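Local coordinates for putative uncharacterized protein (Pyrococcus abyssi virus 1, PDB 4HR1) that is of unknown function but folds as a bromodomain-like helical bundle and comes from a virus of a hyperthermophilic archaeon, at residues K42-E45 with R46-I50; G31-K34 with K35-E38; L69-D72 with D73-K76. All coordinates share one frame; numbering follows the deposited sequence.

Contact 1: residues K42-E45 with R46-I50; sequences KLKE and RVDEI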
loop_
_atom_site.group_PDB
_atom_site.type_symbol
_atom_site.label_atom_id
_atom_site.label_comp_id
_atom_site.label_asym_id
_atom_site.label_seq_id
_atom_site.Cartn_x
_atom_site.Cartn_y
_atom_site.Cartn_z
ATOM N N LYS A 42 6.939 -8.895 -12.118
ATOM C CA LYS A 42 6.477 -8.095 -13.257
ATOM C C LYS A 42 5.180 -7.360 -12.900
ATOM O O LYS A 42 5.083 -6.157 -13.133
ATOM C CB LYS A 42 6.303 -8.977 -14.510
ATOM C CG LYS A 42 7.627 -9.407 -15.164
ATOM C CD LYS A 42 7.556 -9.360 -16.703
ATOM C CE LYS A 42 8.790 -9.913 -17.393
ATOM N NZ LYS A 42 8.838 -11.399 -17.332
ATOM N N LEU A 43 4.233 -8.057 -12.224
ATOM C CA LEU A 43 2.974 -7.462 -11.761
ATOM C C LEU A 43 3.170 -6.382 -10.719
ATOM O O LEU A 43 2.564 -5.315 -10.848
ATOM C CB LEU A 43 1.970 -8.518 -11.299
ATOM C CG LEU A 43 1.269 -9.262 -12.442
ATOM C CD1 LEU A 43 0.905 -10.671 -12.037
ATOM C CD2 LEU A 43 0.052 -8.499 -12.937
ATOM N N LYS A 44 4.049 -6.627 -9.720
ATOM C CA LYS A 44 4.377 -5.637 -8.680
ATOM C C LYS A 44 4.901 -4.329 -9.322
ATOM O O LYS A 44 4.432 -3.239 -8.964
ATOM C CB LYS A 44 5.386 -6.212 -7.669
ATOM C CG LYS A 44 5.729 -5.269 -6.516
ATOM C CD LYS A 44 6.952 -5.761 -5.741
ATOM C CE LYS A 44 7.684 -4.650 -5.018
ATOM N NZ LYS A 44 8.468 -3.786 -5.947
ATOM N N GLU A 45 5.813 -4.456 -10.322
ATOM C CA GLU A 45 6.345 -3.302 -11.043
ATOM C C GLU A 45 5.267 -2.525 -11.771
ATOM O O GLU A 45 5.262 -1.299 -11.678
ATOM C CB GLU A 45 7.511 -3.684 -11.979
ATOM C CG GLU A 45 8.878 -3.553 -11.321
ATOM C CD GLU A 45 9.080 -2.252 -10.567
ATOM O OE1 GLU A 45 9.136 -2.302 -9.317
ATOM O OE2 GLU A 45 9.048 -1.178 -11.214
ATOM N N ARG A 46 4.307 -3.234 -12.430
ATOM C CA ARG A 46 3.148 -2.611 -13.102
ATOM C C ARG A 46 2.318 -1.803 -12.094
ATOM O O ARG A 46 1.851 -0.705 -12.428
ATOM C CB ARG A 46 2.268 -3.669 -13.789
ATOM C CG ARG A 46 2.582 -3.901 -15.267
ATOM C CD ARG A 46 1.530 -3.294 -16.189
ATOM N NE ARG A 46 0.258 -4.030 -16.175
ATOM C CZ ARG A 46 -0.871 -3.589 -16.728
ATOM N NH1 ARG A 46 -1.977 -4.317 -16.661
ATOM N NH2 ARG A 46 -0.901 -2.416 -17.349
ATOM N N VAL A 47 2.195 -2.307 -10.839
ATOM C CA VAL A 47 1.450 -1.603 -9.782
ATOM C C VAL A 47 2.175 -0.313 -9.374
ATOM O O VAL A 47 1.531 0.752 -9.302
ATOM C CB VAL A 47 1.089 -2.495 -8.556
ATOM C CG1 VAL A 47 0.271 -1.727 -7.520
ATOM C CG2 VAL A 47 0.352 -3.752 -8.991
ATOM N N ASP A 48 3.514 -0.409 -9.112
ATOM C CA ASP A 48 4.318 0.757 -8.707
ATOM C C ASP A 48 4.283 1.868 -9.768
ATOM O O ASP A 48 4.168 3.043 -9.408
ATOM C CB ASP A 48 5.768 0.369 -8.354
ATOM C CG ASP A 48 5.931 -0.693 -7.269
ATOM O OD1 ASP A 48 7.029 -1.301 -7.194
ATOM O OD2 ASP A 48 4.958 -0.929 -6.504
ATOM N N GLU A 49 4.298 1.483 -11.070
ATOM C CA GLU A 49 4.218 2.428 -12.188
ATOM C C GLU A 49 2.912 3.230 -12.166
ATOM O O GLU A 49 2.940 4.462 -12.134
ATOM C CB GLU A 49 4.390 1.701 -13.533
ATOM C CG GLU A 49 5.820 1.747 -14.051
ATOM C CD GLU A 49 6.393 0.445 -14.574
ATOM O OE1 GLU A 49 5.720 -0.227 -15.389
ATOM O OE2 GLU A 49 7.545 0.122 -14.203
ATOM N N ILE A 50 1.770 2.527 -12.146
ATOM C CA ILE A 50 0.462 3.165 -12.124
ATOM C C ILE A 50 0.246 3.964 -10.849
ATOM O O ILE A 50 -0.287 5.070 -10.913
ATOM C CB ILE A 50 -0.688 2.185 -12.513
ATOM C CG1 ILE A 50 -2.024 2.902 -12.771
ATOM C CG2 ILE A 50 -0.842 1.036 -11.540
ATOM C CD1 ILE A 50 -2.032 3.637 -14.102
#
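Lys-44 and Asp-48 form an i to i+4 salt bridge on one turn in the middle of helix 34-63, a long helix of the helical bundle, with Glu-45 as the third member of the network. The ammonium NZ of Lys-44 lies 3.1 Å from Asp-48 OD1 and meets the syn lone pair of that oxygen. The lysine chain leaves the backbone with CG anti to N (chi1 -177°) and bends only at its last torsion, which brings NZ back over the next turn. Asp-48 OD2 is engaged elsewhere, in a salt bridge to Arg-17 of helix 5-30, so the carboxylate is shared between two cations and ties this helix to its neighbour.

Glu-45 adds a long salt bridge to Lys-44, with OE1 3.7 Å from NZ. The same OE1 stands 3.2 Å from Asp-48 OD1, and the two carboxylate planes are turned 77° against each other; the ammonium group near both probably offsets this like-charge approach. The other oxygen, Glu-45 OE2, comes within 3.6 Å of Glu-49 OE2, a second acidic pair that may favour a raised pKa on one partner.

Beneath these charged side chains the backbone keeps regular alpha-helical bonds, such as Asp-48 N to Lys-44 O at 3.0 Å. Val-47 is buried and packs on Arg-17 and Ile-20 of helix 5-30 and on Ile-88 of helix 72-98, while Arg-46 lies along helix 72-98. Within the turn, Val-47 CG2 rests 3.3 Å from the carbonyl oxygen of Leu-43.

Contact 2: residues G31-K34 with K35-E38; sequences GATK and KELE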
loop_
_atom_site.group_PDB
_atom_site.type_symbol
_atom_site.label_atom_id
_atom_site.label_comp_id
_atom_site.label_asym_id
_atom_site.label_seq_id
_atom_site.Cartn_x
_atom_site.Cartn_y
_atom_site.Cartn_z
ATOM N N GLY A 31 7.027 -23.193 -2.691
ATOM C CA GLY A 31 8.162 -23.271 -3.610
ATOM C C GLY A 31 7.790 -23.222 -5.082
ATOM O O GLY A 31 7.934 -24.224 -5.795
ATOM N N ALA A 32 7.320 -22.047 -5.545
ATOM C CA ALA A 32 6.909 -21.815 -6.935
ATOM C C ALA A 32 8.085 -21.744 -7.904
ATOM O O ALA A 32 9.199 -21.414 -7.494
ATOM C CB ALA A 32 6.091 -20.544 -7.029
ATOM N N THR A 33 7.814 -22.024 -9.201
ATOM C CA THR A 33 8.796 -22.019 -10.294
ATOM C C THR A 33 9.412 -20.626 -10.498
ATOM O O THR A 33 8.788 -19.624 -10.140
ATOM C CB THR A 33 8.212 -22.618 -11.604
ATOM O OG1 THR A 33 7.489 -21.633 -12.350
ATOM C CG2 THR A 33 7.367 -23.878 -11.385
ATOM N N LYS A 34 10.641 -20.573 -11.062
ATOM C CA LYS A 34 11.379 -19.328 -11.338
ATOM C C LYS A 34 10.572 -18.355 -12.215
ATOM O O LYS A 34 10.613 -17.141 -11.987
ATOM C CB LYS A 34 12.752 -19.630 -11.965
ATOM C CG LYS A 34 13.907 -19.527 -10.970
ATOM C CD LYS A 34 15.226 -20.017 -11.565
ATOM C CE LYS A 34 15.654 -21.363 -11.023
ATOM N NZ LYS A 34 16.284 -21.253 -9.677
ATOM N N LYS A 35 9.809 -18.910 -13.182
ATOM C CA LYS A 35 8.929 -18.173 -14.095
ATOM C C LYS A 35 7.796 -17.536 -13.296
ATOM O O LYS A 35 7.491 -16.363 -13.506
ATOM C CB LYS A 35 8.345 -19.103 -15.181
ATOM C CG LYS A 35 9.388 -19.728 -16.103
ATOM C CD LYS A 35 9.327 -21.268 -16.127
ATOM C CE LYS A 35 9.784 -21.965 -14.855
ATOM N NZ LYS A 35 11.209 -21.688 -14.514
ATOM N N GLU A 36 7.200 -18.306 -12.358
ATOM C CA GLU A 36 6.098 -17.864 -11.503
ATOM C C GLU A 36 6.465 -16.648 -10.635
ATOM O O GLU A 36 5.700 -15.683 -10.587
ATOM C CB GLU A 36 5.525 -19.037 -10.681
ATOM C CG GLU A 36 4.718 -20.036 -11.505
ATOM C CD GLU A 36 4.250 -21.296 -10.793
ATOM O OE1 GLU A 36 4.958 -21.773 -9.877
ATOM O OE2 GLU A 36 3.188 -21.832 -11.182
ATOM N N LEU A 37 7.658 -16.661 -10.024
ATOM C CA LEU A 37 8.156 -15.557 -9.194
ATOM C C LEU A 37 8.510 -14.316 -10.036
ATOM O O LEU A 37 8.434 -13.184 -9.536
ATOM C CB LEU A 37 9.365 -16.008 -8.367
ATOM C CG LEU A 37 9.095 -17.094 -7.326
ATOM C CD1 LEU A 37 10.162 -18.174 -7.382
ATOM C CD2 LEU A 37 8.966 -16.499 -5.926
ATOM N N GLU A 38 8.892 -14.543 -11.315
ATOM C CA GLU A 38 9.215 -13.503 -12.289
ATOM C C GLU A 38 7.924 -12.766 -12.642
ATOM O O GLU A 38 7.884 -11.547 -12.490
ATOM C CB GLU A 38 9.855 -14.122 -13.549
ATOM C CG GLU A 38 10.688 -13.163 -14.388
ATOM C CD GLU A 38 12.167 -13.500 -14.445
ATOM O OE1 GLU A 38 12.519 -14.568 -14.999
ATOM O OE2 GLU A 38 12.977 -12.693 -13.935
#
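Thr-33 and Glu-36 exchange hydrogen bonds where the chain enters helix 34-63 after the short turn that follows helix 5-30. The stronger of the two runs from Thr-33 N to Glu-36 OE1 at 2.9 Å, with an N-H...O angle of 153°; the donor comes to the anti side of the oxygen, 23° out of the carboxylate plane. In return, Glu-36 N donates to Thr-33 OG1, a weak bond of 3.3 Å. The threonine hydroxyl is held for this by chi1 of 84°, which sets OG1 between the backbone N and the carbonyl carbon, while CG2 falls on the side of N and meets Glu-36 OE1. The glutamate reaches back with its chain extended beyond CG, and its CG lies close to the hydroxyl oxygen.

This reciprocal pairing is a capping box, with Thr-33 as the N-cap. It ties up two amide N-H groups at the helix start, where no preceding turn supplies carbonyl acceptors, and the negative carboxylate is placed where it would probably interact favourably with the helix dipole. Backbone bonds then take over: Leu-37 N to Thr-33 O at 3.2 Å and Glu-38 N to Lys-34 O at the same length.

Van der Waals contacts surround the cap. The methyl of Ala-32 abuts Glu-36, its CB 3.3 Å from OE1, and both residues also touch Met-27 of helix 5-30. Leu-37 turns its CD1 branch back to the carbonyl oxygens of Ala-32 and Thr-33. On the outer side, Lys-35 folds over the threonine through successive bends, its CE 3.4 Å from Thr-33 OG1 and its NZ 3.6 Å from Lys-34 CB.

Contact 3: residues L69-D72 with D73-K76; sequences LLSD and DEYK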
loop_
_atom_site.group_PDB
_atom_site.type_symbol
_atom_site.label_atom_id
_atom_site.label_comp_id
_atom_site.label_asym_id
_atom_site.label_seq_id
_atom_site.Cartn_x
_atom_site.Cartn_y
_atom_site.Cartn_z
ATOM N N LEU A 69 -13.280 18.452 -6.546
ATOM C CA LEU A 69 -13.496 19.325 -7.700
ATOM C C LEU A 69 -12.276 19.288 -8.621
ATOM O O LEU A 69 -11.373 20.127 -8.525
ATOM C CB LEU A 69 -13.852 20.755 -7.252
ATOM C CG LEU A 69 -15.349 21.038 -7.048
ATOM C CD1 LEU A 69 -15.829 20.594 -5.666
ATOM C CD2 LEU A 69 -15.653 22.511 -7.236
ATOM N N LEU A 70 -12.240 18.252 -9.480
ATOM C CA LEU A 70 -11.173 17.984 -10.446
ATOM C C LEU A 70 -11.496 18.545 -11.829
ATOM O O LEU A 70 -12.665 18.767 -12.161
ATOM C CB LEU A 70 -10.921 16.465 -10.568
ATOM C CG LEU A 70 -10.065 15.826 -9.484
ATOM C CD1 LEU A 70 -10.932 15.168 -8.431
ATOM C CD2 LEU A 70 -9.146 14.786 -10.070
ATOM N N SER A 71 -10.452 18.753 -12.645
ATOM C CA SER A 71 -10.622 19.210 -14.017
ATOM C C SER A 71 -10.957 17.990 -14.879
ATOM O O SER A 71 -10.662 16.846 -14.499
ATOM C CB SER A 71 -9.361 19.904 -14.527
ATOM O OG SER A 71 -8.427 19.000 -15.095
ATOM N N ASP A 72 -11.568 18.257 -16.043
ATOM C CA ASP A 72 -11.968 17.280 -17.047
ATOM C C ASP A 72 -10.788 16.351 -17.355
ATOM O O ASP A 72 -10.921 15.128 -17.259
ATOM C CB ASP A 72 -12.422 18.028 -18.318
ATOM C CG ASP A 72 -13.322 17.230 -19.228
ATOM O OD1 ASP A 72 -14.525 17.110 -18.913
ATOM O OD2 ASP A 72 -12.827 16.732 -20.265
ATOM N N ASP A 73 -9.621 16.953 -17.645
ATOM C CA ASP A 73 -8.366 16.276 -17.969
ATOM C C ASP A 73 -7.863 15.406 -16.802
ATOM O O ASP A 73 -7.465 14.258 -17.037
ATOM C CB ASP A 73 -7.311 17.307 -18.404
ATOM C CG ASP A 73 -7.819 18.276 -19.462
ATOM O OD1 ASP A 73 -8.299 19.373 -19.084
ATOM O OD2 ASP A 73 -7.788 17.914 -20.664
ATOM N N GLU A 74 -7.913 15.943 -15.549
ATOM C CA GLU A 74 -7.498 15.257 -14.322
ATOM C C GLU A 74 -8.360 14.004 -14.118
ATOM O O GLU A 74 -7.818 12.890 -14.100
ATOM C CB GLU A 74 -7.623 16.200 -13.121
ATOM C CG GLU A 74 -6.480 17.188 -12.957
ATOM C CD GLU A 74 -6.753 18.312 -11.976
ATOM O OE1 GLU A 74 -7.865 18.354 -11.399
ATOM O OE2 GLU A 74 -5.860 19.172 -11.799
ATOM N N TYR A 75 -9.712 14.194 -14.065
ATOM C CA TYR A 75 -10.738 13.151 -13.984
ATOM C C TYR A 75 -10.474 11.990 -14.960
ATOM O O TYR A 75 -10.499 10.833 -14.539
ATOM C CB TYR A 75 -12.127 13.749 -14.271
ATOM C CG TYR A 75 -13.266 12.779 -14.023
ATOM C CD1 TYR A 75 -13.941 12.763 -12.804
ATOM C CD2 TYR A 75 -13.654 11.858 -14.998
ATOM C CE1 TYR A 75 -14.972 11.857 -12.559
ATOM C CE2 TYR A 75 -14.687 10.949 -14.763
ATOM C CZ TYR A 75 -15.337 10.948 -13.537
ATOM O OH TYR A 75 -16.358 10.062 -13.285
ATOM N N LYS A 76 -10.227 12.303 -16.253
ATOM C CA LYS A 76 -9.975 11.315 -17.316
ATOM C C LYS A 76 -8.715 10.478 -17.086
ATOM O O LYS A 76 -8.717 9.269 -17.357
ATOM C CB LYS A 76 -9.942 11.988 -18.703
ATOM C CG LYS A 76 -11.316 12.469 -19.205
ATOM C CD LYS A 76 -11.199 13.578 -20.256
ATOM C CE LYS A 76 -11.056 13.074 -21.672
ATOM N NZ LYS A 76 -10.686 14.174 -22.597
#
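Ser-71 and Glu-74 satisfy each other's amides at the start of helix 72-98. Ser-71 N donates to Glu-74 OE1 at 2.9 Å in a nearly straight bond (172°), the N-H arriving from above the carboxylate plane, 47° out of it. Glu-74 N in turn finds Ser-71 OG at 3.1 Å. With chi1 at 87°, the serine OG folds in over its own backbone, facing the amide of Glu-74.

Together the two bonds make a capping box with Ser-71 as N-cap. Glu-74 OE1 is also in a salt bridge with Arg-64, so one oxygen serves a backbone N-H and a guanidinium group, and OE2 has a hydrogen-bonding partner outside these two segments; the glutamate is thereby fixed at both oxygens. Leu-70 lies against the aliphatic part of this side chain, CD2 3.7 Å from Glu-74 CB, and both residues pack on Trp-56 of helix 34-63.

The carbonyls of the N-cap and of the first helical residue are taken as well. Ser-71 O accepts from Tyr-75 N at 2.9 Å, and Asp-72 O from Lys-76 N at 3.1 Å. Lys-76 lays its methylenes alongside Asp-72, with CD 3.5 Å from OD2, yet its NZ stops 4.1 Å from that same Asp-72 OD2, too far for a salt bridge.

Contacts 2 and 3 are surface N-caps on opposite sides of the chain's centre, their own centres about 40 Å apart, whereas contact 1 lies partly buried nearer the middle. Contacts 1 and 2 belong to helix 34-63, one along its shaft and the other at its start; contact 3 begins helix 72-98, the next in the chain. Both caps pair a hydroxyl residue with a glutamate three positions on, but the serine cap is backed by an arginine and has a shorter side-chain-to-amide bond than the weak one of the threonine cap. Contact 1 instead combines a charged network with buried Val-47, and its side chains touch both helix 5-30 and helix 72-98.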